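Local coordinates for aminoglycoside N(3)-acetyltransferase III (Serratia marcescens, PDB 7LAO), which acetylates the N3 amino group of 2-deoxystreptamine aminoglycosides with acetyl-CoA, conferring resistance to gentamicin, kanamycin, tobramycin, neomycin and apramycin, at residues Pro86-Leu90 against Ala91-Thr95; Leu101-Arg104 against Phe105-Glu108; Ala231-Leu235 against Gly236-Glu240; Gly241-Arg245 against Ala246-Leu250. One frame throughout, in Å; residues are numbered along the deposited sequence.

Contact 1 (Pro86-Leu90 against Ala91-Thr95); sequences PPFDL and ATSGT
The Phe88 ring meets Ser93 obliquely, with CD1 of the ring 4.0 Å from CB of Ser93, and it also packs edge-to-face against the ring of Trp63. The second flat group, the Asp89 carboxylate, is engaged through one oxygen. Its OD2 accepts a hydrogen bond from OG1 of Thr92 at 2.7 Å, on the anti lone pair that points away from OD1, and the Thr92 methyl CG2 lies 3.3 Å from the same OD2.

Backbone and side-chain bonds together close a single helix-like turn in the long loop between strand 56-60 and helix 102-108. Leu90, Ala91 and Thr92 all have helical or near-helical phi/psi, and the carbonyl O of Asp89 receives N of Ser93 at 3.0 Å (N-H...O 157°), the i to i+4 bond of an alpha turn. N of Thr92 adds a weak bond to that carbonyl. The Ser93 hydroxyl lies beside its own backbone N (chi1 -50°), which brings OG to N of Asp89, from which it accepts a hydrogen bond of 2.6 Å. Asp89 is therefore tied to the returning chain at its amide, its carbonyl and its carboxylate. From strand 113-114, the Arg114 guanidinium binds three carbonyls of the turn and its exit: NH1 bonds O of Leu90 and O of Ser93, and NH2 bonds O of Gly94.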
loop_
_atom_site.group_PDB
_atom_site.type_symbol
_atom_site.label_atom_id
_atom_site.label_comp_id
_atom_site.label_asym_id
_atom_site.label_seq_id
_atom_site.Cartn_x
_atom_site.Cartn_y
_atom_site.Cartn_z
ATOM N N PRO A 86 -19.389 -9.357 8.057
ATOM C CA PRO A 86 -18.347 -10.268 8.558
ATOM C C PRO A 86 -17.288 -9.519 9.346
ATOM O O PRO A 86 -16.856 -8.428 8.944
ATOM C CB PRO A 86 -17.756 -10.878 7.276
ATOM C CG PRO A 86 -18.186 -9.973 6.184
ATOM C CD PRO A 86 -19.517 -9.432 6.594
ATOM N N PRO A 87 -16.862 -10.062 10.483
ATOM C CA PRO A 87 -15.810 -9.404 11.260
ATOM C C PRO A 87 -14.473 -9.468 10.546
ATOM O O PRO A 87 -14.180 -10.396 9.784
ATOM C CB PRO A 87 -15.783 -10.198 12.573
ATOM C CG PRO A 87 -17.114 -10.935 12.624
ATOM C CD PRO A 87 -17.437 -11.223 11.188
ATOM N N PHE A 88 -13.662 -8.447 10.778
ATOM C CA PHE A 88 -12.344 -8.396 10.160
ATOM C C PHE A 88 -11.407 -9.258 10.986
ATOM O O PHE A 88 -11.009 -8.883 12.092
ATOM C CB PHE A 88 -11.837 -6.967 10.064
ATOM C CG PHE A 88 -10.451 -6.870 9.520
ATOM C CD1 PHE A 88 -10.194 -7.174 8.200
ATOM C CD2 PHE A 88 -9.399 -6.496 10.340
ATOM C CE1 PHE A 88 -8.914 -7.084 7.702
ATOM C CE2 PHE A 88 -8.119 -6.402 9.837
ATOM C CZ PHE A 88 -7.878 -6.702 8.531
ATOM N N ASP A 89 -11.069 -10.427 10.463
ATOM C CA ASP A 89 -10.178 -11.350 11.151
ATOM C C ASP A 89 -8.852 -11.360 10.416
ATOM O O ASP A 89 -8.823 -11.560 9.199
ATOM C CB ASP A 89 -10.767 -12.760 11.207
ATOM C CG ASP A 89 -9.832 -13.758 11.868
ATOM O OD1 ASP A 89 -9.193 -13.417 12.884
ATOM O OD2 ASP A 89 -9.731 -14.893 11.363
ATOM N N LEU A 90 -7.761 -11.142 11.160
ATOM C CA LEU A 90 -6.462 -10.911 10.531
ATOM C C LEU A 90 -6.043 -12.095 9.671
ATOM O O LEU A 90 -5.472 -11.919 8.584
ATOM C CB LEU A 90 -5.399 -10.642 11.602
ATOM C CG LEU A 90 -5.535 -9.445 12.538
ATOM C CD1 LEU A 90 -4.201 -9.179 13.224
ATOM C CD2 LEU A 90 -6.007 -8.233 11.795
ATOM N N ALA A 91 -6.329 -13.315 10.144
ATOM C CA ALA A 91 -5.848 -14.523 9.489
ATOM C C ALA A 91 -6.733 -14.979 8.343
ATOM O O ALA A 91 -6.230 -15.581 7.386
ATOM C CB ALA A 91 -5.729 -15.661 10.505
ATOM N N THR A 92 -8.035 -14.719 8.402
ATOM C CA THR A 92 -8.923 -15.324 7.424
ATOM C C THR A 92 -9.548 -14.339 6.451
ATOM O O THR A 92 -9.992 -14.757 5.381
ATOM C CB THR A 92 -10.042 -16.117 8.127
ATOM O OG1 THR A 92 -10.828 -15.247 8.954
ATOM C CG2 THR A 92 -9.439 -17.208 8.994
ATOM N N SER A 93 -9.591 -13.050 6.767
ATOM C CA SER A 93 -10.337 -12.148 5.910
ATOM C C SER A 93 -9.563 -11.863 4.630
ATOM O O SER A 93 -8.341 -11.688 4.640
ATOM C CB SER A 93 -10.672 -10.855 6.648
ATOM O OG SER A 93 -11.243 -11.107 7.912
ATOM N N GLY A 94 -10.284 -11.834 3.523
ATOM C CA GLY A 94 -9.670 -11.613 2.237
ATOM C C GLY A 94 -9.109 -10.215 2.082
ATOM O O GLY A 94 -9.401 -9.289 2.833
ATOM N N THR A 95 -8.255 -10.076 1.085
ATOM C CA THR A 95 -7.629 -8.799 0.743
ATOM C C THR A 95 -8.471 -8.109 -0.307
ATOM O O THR A 95 -9.255 -8.747 -1.010
ATOM C CB THR A 95 -6.223 -9.038 0.213
ATOM O OG1 THR A 95 -6.309 -9.949 -0.887
ATOM C CG2 THR A 95 -5.420 -9.690 1.285
#

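Contact 2 (Leu101-Arg104 against Phe105-Glu108); sequences LLNR and FLLE
Leu102 and Leu106, one turn apart, mark the inward side of the short helix 102-108; here, and from Leu101 just ahead of it, each residue meets the one four places on.

The backbone bonds establish the helical geometry. N of Leu106 donates to O of Leu102 at 2.9 Å, with an N-H...O angle of 162°, approaching the carbonyl almost end-on. N of Leu107 bonds O of Asn103 at 3.0 Å from a direction tilted out of the carbonyl plane. Two further bonds are weak by their angles: Phe105 N also points to O of Leu102, and Glu108 N reaches O of Arg104 at 3.3 Å.

Two apolar pairs follow the same i to i+4 spacing. Leu101 comes to the rim of the Phe105 ring, its CG lying in the ring plane 3.8 Å from CE1, and the Phe105 ring also touches Ala40, Ala41 and Val44 of helix 40-51. Leu102 and Leu106 pack more loosely, CG to CG 4.3 Å. Leu102 reaches Val26 and Ala28 of strand 23-28, while Leu106 rests on Val123 of strand 122-125. These contacts lay the helix against the central sheet. Beside them, OD1 of Asn103 touches the Leu106 methyl CD1 at 3.6 Å.

The charged pair lies at the exposed surface. Arg104, extended from CG to NE, and Glu108, extended beyond CG, run side by side in the same direction, and their guanidinium and carboxylate planes are 68° apart. OE2 of Glu108 sits at the guanidinium edge, making a long salt bridge of 3.7 Å to NE of Arg104.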
loop_
_atom_site.group_PDB
_atom_site.type_symbol
_atom_site.label_atom_id
_atom_site.label_comp_id
_atom_site.label_asym_id
_atom_site.label_seq_id
_atom_site.Cartn_x
_atom_site.Cartn_y
_atom_site.Cartn_z
ATOM N N LEU A 101 -3.404 -9.673 -6.464
ATOM C CA LEU A 101 -3.464 -11.014 -5.906
ATOM C C LEU A 101 -2.247 -11.339 -5.048
ATOM O O LEU A 101 -2.301 -12.262 -4.230
ATOM C CB LEU A 101 -3.596 -12.021 -7.048
ATOM C CG LEU A 101 -3.639 -13.512 -6.711
ATOM C CD1 LEU A 101 -4.702 -13.767 -5.637
ATOM C CD2 LEU A 101 -3.858 -14.395 -7.969
ATOM N N LEU A 102 -1.147 -10.616 -5.236
ATOM C CA LEU A 102 0.066 -10.886 -4.480
ATOM C C LEU A 102 -0.136 -10.719 -2.975
ATOM O O LEU A 102 0.511 -11.426 -2.189
ATOM C CB LEU A 102 1.185 -9.955 -4.939
ATOM C CG LEU A 102 2.582 -10.327 -4.438
ATOM C CD1 LEU A 102 2.936 -11.654 -5.078
ATOM C CD2 LEU A 102 3.576 -9.245 -4.891
ATOM N N ASN A 103 -0.980 -9.780 -2.542
ATOM C CA ASN A 103 -1.091 -9.589 -1.078
ATOM C C ASN A 103 -1.670 -10.829 -0.382
ATOM O O ASN A 103 -1.337 -11.120 0.785
ATOM C CB ASN A 103 -1.920 -8.342 -0.777
ATOM C CG ASN A 103 -1.174 -7.066 -1.155
ATOM O OD1 ASN A 103 0.032 -6.962 -0.912
ATOM N ND2 ASN A 103 -1.868 -6.122 -1.818
ATOM N N ARG A 104 -2.498 -11.596 -1.083
ATOM C CA ARG A 104 -2.964 -12.853 -0.520
ATOM C C ARG A 104 -1.791 -13.795 -0.268
ATOM O O ARG A 104 -1.775 -14.509 0.725
ATOM C CB ARG A 104 -4.002 -13.479 -1.443
ATOM C CG ARG A 104 -4.339 -14.933 -1.138
ATOM C CD ARG A 104 -5.388 -15.485 -2.108
ATOM N NE ARG A 104 -5.507 -16.917 -1.927
ATOM C CZ ARG A 104 -6.527 -17.638 -2.358
ATOM N NH1 ARG A 104 -7.526 -17.038 -2.982
ATOM N NH2 ARG A 104 -6.561 -18.951 -2.142
ATOM N N PHE A 105 -0.773 -13.775 -1.132
ATOM C CA PHE A 105 0.348 -14.697 -0.966
ATOM C C PHE A 105 1.445 -14.177 -0.049
ATOM O O PHE A 105 2.191 -14.979 0.532
ATOM C CB PHE A 105 0.912 -15.052 -2.340
ATOM C CG PHE A 105 -0.023 -15.939 -3.123
ATOM C CD1 PHE A 105 -0.982 -15.386 -3.965
ATOM C CD2 PHE A 105 -0.006 -17.313 -2.940
ATOM C CE1 PHE A 105 -1.881 -16.203 -4.646
ATOM C CE2 PHE A 105 -0.898 -18.136 -3.629
ATOM C CZ PHE A 105 -1.833 -17.578 -4.465
ATOM N N LEU A 106 1.579 -12.855 0.074
ATOM C CA LEU A 106 2.396 -12.308 1.142
ATOM C C LEU A 106 1.825 -12.733 2.496
ATOM O O LEU A 106 2.565 -13.152 3.380
ATOM C CB LEU A 106 2.466 -10.791 1.028
ATOM C CG LEU A 106 3.248 -10.223 -0.182
ATOM C CD1 LEU A 106 3.062 -8.701 -0.268
ATOM C CD2 LEU A 106 4.720 -10.591 -0.087
ATOM N N LEU A 107 0.500 -12.682 2.648
ATOM C CA LEU A 107 -0.137 -13.142 3.870
ATOM C C LEU A 107 0.168 -14.612 4.152
ATOM O O LEU A 107 0.330 -15.000 5.316
ATOM C CB LEU A 107 -1.648 -12.911 3.801
ATOM C CG LEU A 107 -1.970 -11.441 4.135
ATOM C CD1 LEU A 107 -3.362 -11.072 3.696
ATOM C CD2 LEU A 107 -1.806 -11.123 5.684
ATOM N N GLU A 108 0.295 -15.431 3.113
ATOM C CA GLU A 108 0.579 -16.857 3.309
ATOM C C GLU A 108 2.067 -17.152 3.516
ATOM O O GLU A 108 2.404 -18.289 3.870
ATOM C CB GLU A 108 0.023 -17.663 2.119
ATOM C CG GLU A 108 -1.499 -17.583 2.067
ATOM C CD GLU A 108 -2.121 -18.321 0.863
ATOM O OE1 GLU A 108 -1.369 -18.895 0.037
ATOM O OE2 GLU A 108 -3.369 -18.299 0.739
#

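Contact 3 (Ala231-Leu235 against Gly236-Glu240); sequences AYVEL and GRHRE
His238 returns across a type I beta turn to the end of helix 224-233, with Val233 over one face of its imidazole and a partner in the ring plane at each nitrogen. The methyl CG2 of Val233 is 4.1 Å from the ring centroid and 14° off the ring normal, a CH-pi contact. Water 1 lies at ND1 and also joins O of Tyr232 to N of Arg237, so one water links the helix end to the loop that follows.

The turn, from Val233 to Gly236, leads toward strand 239-243. It is closed by Gly236 N donating to Val233 O at 3.0 Å, and Gly236, with phi 71°, is the first residue to leave the helical conformation.

Leu235 and Arg237 run alongside each other, with CD1 of Leu235 over one face of the guanidinium, 3.6 Å from NE of Arg237. Tyr232 crosses Arg237 at about a right angle, its OH 3.7 Å from CB of Arg237. Asp255 of helix 253-268 takes both polar ends, through a salt bridge to Arg237 NH1 and a hydrogen bond with Tyr232 OH. Strand 239-243 supplies the second fixing point of the imidazole: NE2 of His238 donates to the anti lone pair of Glu240 OE2 at 2.8 Å and 179°.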
loop_
_atom_site.group_PDB
_atom_site.type_symbol
_atom_site.label_atom_id
_atom_site.label_comp_id
_atom_site.label_asym_id
_atom_site.label_seq_id
_atom_site.Cartn_x
_atom_site.Cartn_y
_atom_site.Cartn_z
ATOM N N ALA A 231 5.965 13.592 -11.999
ATOM C CA ALA A 231 6.926 14.682 -11.882
ATOM C C ALA A 231 8.230 14.189 -11.274
ATOM O O ALA A 231 9.310 14.584 -11.737
ATOM C CB ALA A 231 6.354 15.831 -11.038
ATOM N N TYR A 232 8.154 13.255 -10.294
ATOM C CA TYR A 232 9.377 12.733 -9.691
ATOM C C TYR A 232 10.185 11.926 -10.698
ATOM O O TYR A 232 11.423 12.017 -10.744
ATOM C CB TYR A 232 9.056 11.867 -8.458
ATOM C CG TYR A 232 10.279 11.286 -7.778
ATOM C CD1 TYR A 232 11.067 12.058 -6.899
ATOM C CD2 TYR A 232 10.637 9.931 -7.980
ATOM C CE1 TYR A 232 12.219 11.504 -6.264
ATOM C CE2 TYR A 232 11.745 9.381 -7.334
ATOM C CZ TYR A 232 12.511 10.148 -6.486
ATOM O OH TYR A 232 13.634 9.570 -5.927
ATOM N N VAL A 233 9.501 11.147 -11.533
ATOM C CA VAL A 233 10.230 10.329 -12.503
ATOM C C VAL A 233 11.169 11.150 -13.410
ATOM O O VAL A 233 12.231 10.657 -13.806
ATOM C CB VAL A 233 9.217 9.481 -13.300
ATOM C CG1 VAL A 233 9.805 9.046 -14.733
ATOM C CG2 VAL A 233 8.793 8.302 -12.466
ATOM N N GLU A 234 10.846 12.424 -13.694
ATOM C CA GLU A 234 11.695 13.213 -14.571
ATOM C C GLU A 234 13.120 13.385 -14.036
ATOM O O GLU A 234 14.061 13.567 -14.828
ATOM C CB GLU A 234 11.032 14.565 -14.820
ATOM C CG GLU A 234 9.716 14.472 -15.569
ATOM C CD GLU A 234 9.197 15.844 -16.007
ATOM O OE1 GLU A 234 9.597 16.857 -15.386
ATOM O OE2 GLU A 234 8.409 15.911 -16.977
ATOM N N LEU A 235 13.315 13.307 -12.703
ATOM C CA LEU A 235 14.651 13.463 -12.112
ATOM C C LEU A 235 15.597 12.318 -12.453
ATOM O O LEU A 235 16.822 12.481 -12.338
ATOM C CB LEU A 235 14.542 13.543 -10.584
ATOM C CG LEU A 235 13.786 14.705 -9.947
ATOM C CD1 LEU A 235 13.824 14.605 -8.361
ATOM C CD2 LEU A 235 14.344 16.021 -10.386
ATOM N N GLY A 236 15.059 11.173 -12.875
ATOM C CA GLY A 236 15.922 10.071 -13.267
ATOM C C GLY A 236 16.639 9.428 -12.090
ATOM O O GLY A 236 17.695 8.818 -12.280
ATOM N N ARG A 237 16.102 9.569 -10.867
ATOM C CA ARG A 237 16.718 8.962 -9.660
ATOM C C ARG A 237 16.269 7.536 -9.423
ATOM O O ARG A 237 17.023 6.741 -8.871
ATOM C CB ARG A 237 16.354 9.747 -8.381
ATOM C CG ARG A 237 16.865 11.223 -8.439
ATOM C CD ARG A 237 16.358 11.965 -7.167
ATOM N NE ARG A 237 16.904 13.314 -7.130
ATOM C CZ ARG A 237 16.789 14.120 -6.094
ATOM N NH1 ARG A 237 16.135 13.715 -4.990
ATOM N NH2 ARG A 237 17.321 15.334 -6.174
ATOM N N HIS A 238 15.065 7.213 -9.845
ATOM C CA HIS A 238 14.482 5.891 -9.659
ATOM C C HIS A 238 15.101 4.919 -10.669
ATOM O O HIS A 238 15.870 5.315 -11.534
ATOM C CB HIS A 238 12.983 5.996 -9.886
ATOM C CG HIS A 238 12.680 6.307 -11.311
ATOM N ND1 HIS A 238 12.944 7.548 -11.874
ATOM C CD2 HIS A 238 12.265 5.508 -12.326
ATOM C CE1 HIS A 238 12.662 7.504 -13.167
ATOM N NE2 HIS A 238 12.249 6.276 -13.470
ATOM N N ARG A 239 14.754 3.629 -10.562
ATOM C CA ARG A 239 15.207 2.613 -11.509
ATOM C C ARG A 239 14.001 2.035 -12.233
ATOM O O ARG A 239 12.928 1.871 -11.633
ATOM C CB ARG A 239 15.945 1.464 -10.803
ATOM C CG ARG A 239 17.215 1.881 -10.054
ATOM C CD ARG A 239 18.411 1.931 -11.024
ATOM N NE ARG A 239 18.772 0.569 -11.374
ATOM C CZ ARG A 239 19.638 -0.181 -10.691
ATOM N NH1 ARG A 239 20.264 0.319 -9.634
ATOM N NH2 ARG A 239 19.877 -1.430 -11.064
ATOM N N GLU A 240 14.207 1.677 -13.490
ATOM C CA GLU A 240 13.198 1.029 -14.333
ATOM C C GLU A 240 13.787 -0.224 -14.942
ATOM O O GLU A 240 14.982 -0.275 -15.239
ATOM C CB GLU A 240 12.732 1.946 -15.528
ATOM C CG GLU A 240 12.160 3.320 -15.062
ATOM C CD GLU A 240 11.620 4.185 -16.181
ATOM O OE1 GLU A 240 11.294 3.653 -17.268
ATOM O OE2 GLU A 240 11.519 5.419 -15.986
HETATM O O HOH W 1 13.497 9.953 -10.431
#

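Contact 4 (Gly241-Arg245 against Ala246-Leu250); sequences GIVGR and APSYL
The carbonyl O of Ala246 is gripped from opposite faces of its plane by N of Val243 and OG of Ser248. The hydrogen bond from Val243 N measures 3.0 Å and is nearly straight, with an N-H...O angle of 167°. That from Ser248 OG is also 3.0 Å, its donor standing well above the carbonyl plane. Ser248 places OG there by turning it beside its own backbone N (chi1 -69°). CA of Ile242 adds a C-H...O contact to Ala246 O at 3.4 Å.

In return, N of Ala246 bonds O of Val243 at 3.0 Å, closing the type II' turn of a beta hairpin with a two-residue loop (Gly244 and Arg245) between strands 239-243 and 246-252. Gly244 occupies the first corner with positive phi, and its N is hydrogen-bonded to OD2 of Asp12 of helix 6-16. Gly241 and Ser248 form the next hydrogen-bonded antiparallel pair: Gly241 N donates to Ser248 O at 3.1 Å, while the reverse bond, Ser248 N to Gly241 O, is weak by its angle. The short strand axes cross at 116°, far from the 180° of straight antiparallel strands.

Between these pairs, Ile242 and Pro247 form a non-hydrogen-bonded pair on one face, with Ile242 CD1 lying 3.7 Å from Pro247 CA. On the other face, Val243 CG2 touches Ser248 OG at 3.7 Å, and both side chains rest on Leu161 of strand 157-161. Arg245, at the second corner, has a chain extended from CG to NE, and its NH2 bonds O of Gln1.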
loop_
_atom_site.group_PDB
_atom_site.type_symbol
_atom_site.label_atom_id
_atom_site.label_comp_id
_atom_site.label_asym_id
_atom_site.label_seq_id
_atom_site.Cartn_x
_atom_site.Cartn_y
_atom_site.Cartn_z
ATOM N N GLY A 241 12.931 -1.217 -15.197
ATOM C CA GLY A 241 13.374 -2.392 -15.923
ATOM C C GLY A 241 12.235 -3.388 -15.932
ATOM O O GLY A 241 11.186 -3.163 -15.318
ATOM N N ILE A 242 12.487 -4.538 -16.563
ATOM C CA ILE A 242 11.440 -5.543 -16.708
ATOM C C ILE A 242 11.603 -6.569 -15.612
ATOM O O ILE A 242 12.716 -7.015 -15.350
ATOM C CB ILE A 242 11.504 -6.237 -18.085
ATOM C CG1 ILE A 242 11.301 -5.222 -19.209
ATOM C CG2 ILE A 242 10.460 -7.366 -18.162
ATOM C CD1 ILE A 242 9.949 -4.573 -19.124
ATOM N N VAL A 243 10.494 -7.026 -15.039
ATOM C CA VAL A 243 10.508 -8.148 -14.109
ATOM C C VAL A 243 9.484 -9.142 -14.613
ATOM O O VAL A 243 8.293 -8.832 -14.636
ATOM C CB VAL A 243 10.204 -7.711 -12.664
ATOM C CG1 VAL A 243 10.256 -8.952 -11.774
ATOM C CG2 VAL A 243 11.191 -6.604 -12.229
ATOM N N GLY A 244 9.942 -10.315 -15.039
ATOM C CA GLY A 244 9.016 -11.224 -15.690
ATOM C C GLY A 244 8.750 -10.644 -17.068
ATOM O O GLY A 244 9.690 -10.479 -17.842
ATOM N N ARG A 245 7.512 -10.264 -17.369
ATOM C CA ARG A 245 7.228 -9.471 -18.561
ATOM C C ARG A 245 6.637 -8.105 -18.209
ATOM O O ARG A 245 6.029 -7.466 -19.061
ATOM C CB ARG A 245 6.299 -10.254 -19.488
ATOM C CG ARG A 245 6.979 -11.503 -19.960
ATOM C CD ARG A 245 6.020 -12.514 -20.617
ATOM N NE ARG A 245 6.803 -13.524 -21.299
ATOM C CZ ARG A 245 7.097 -14.744 -20.844
ATOM N NH1 ARG A 245 6.662 -15.158 -19.663
ATOM N NH2 ARG A 245 7.819 -15.567 -21.598
ATOM N N ALA A 246 6.798 -7.634 -16.944
ATOM C CA ALA A 246 6.125 -6.401 -16.546
ATOM C C ALA A 246 7.101 -5.240 -16.503
ATOM O O ALA A 246 8.123 -5.351 -15.806
ATOM C CB ALA A 246 5.470 -6.537 -15.169
ATOM N N PRO A 247 6.810 -4.111 -17.173
ATOM C CA PRO A 247 7.555 -2.864 -16.895
ATOM C C PRO A 247 7.485 -2.520 -15.411
ATOM O O PRO A 247 6.407 -2.527 -14.804
ATOM C CB PRO A 247 6.827 -1.806 -17.719
ATOM C CG PRO A 247 5.487 -2.403 -18.030
ATOM C CD PRO A 247 5.726 -3.894 -18.148
ATOM N N SER A 248 8.628 -2.214 -14.827
ATOM C CA SER A 248 8.661 -2.134 -13.376
ATOM C C SER A 248 9.473 -0.926 -12.928
ATOM O O SER A 248 10.326 -0.426 -13.673
ATOM C CB SER A 248 9.197 -3.433 -12.752
ATOM O OG SER A 248 8.267 -4.503 -12.943
ATOM N N TYR A 249 9.167 -0.448 -11.714
ATOM C CA TYR A 249 9.826 0.721 -11.121
ATOM C C TYR A 249 10.293 0.384 -9.718
ATOM O O TYR A 249 9.610 -0.347 -8.975
ATOM C CB TYR A 249 8.901 1.922 -10.979
ATOM C CG TYR A 249 8.380 2.501 -12.265
ATOM C CD1 TYR A 249 7.366 1.863 -12.984
ATOM C CD2 TYR A 249 8.891 3.721 -12.749
ATOM C CE1 TYR A 249 6.875 2.415 -14.167
ATOM C CE2 TYR A 249 8.401 4.268 -13.918
ATOM C CZ TYR A 249 7.403 3.631 -14.623
ATOM O OH TYR A 249 6.932 4.170 -15.786
ATOM N N LEU A 250 11.438 0.946 -9.335
ATOM C CA LEU A 250 11.877 0.879 -7.949
ATOM C C LEU A 250 12.237 2.312 -7.500
ATOM O O LEU A 250 13.099 2.971 -8.111
ATOM C CB LEU A 250 13.048 -0.106 -7.757
ATOM C CG LEU A 250 13.552 -0.302 -6.298
ATOM C CD1 LEU A 250 12.537 -0.948 -5.358
ATOM C CD2 LEU A 250 14.899 -1.064 -6.279
#

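Overall arrangement
The four contacts follow one another along the chain in two pairs. Contact 1, in the loop after strand 56-60, leads to contact 2 on helix 102-108; their centres are about 13 Å apart, and Thr95 CG2 meets Leu107 CD1 at 3.5 Å. Contact 3 carries the chain from helix 224-233 into strand 239-243, which contact 4 pairs with strand 246-252; those centres are about 15 Å apart, and Arg239 O probably accepts a hydrogen bond from Leu250 N. Contacts 1 and 3 lie on opposite sides of the chain's centre, about 37 Å between centres. Helix 102-108 packs on the mixed sheet that ends, on one side, in the contact 4 hairpin, so one sheet connects both regions of the acetyltransferase.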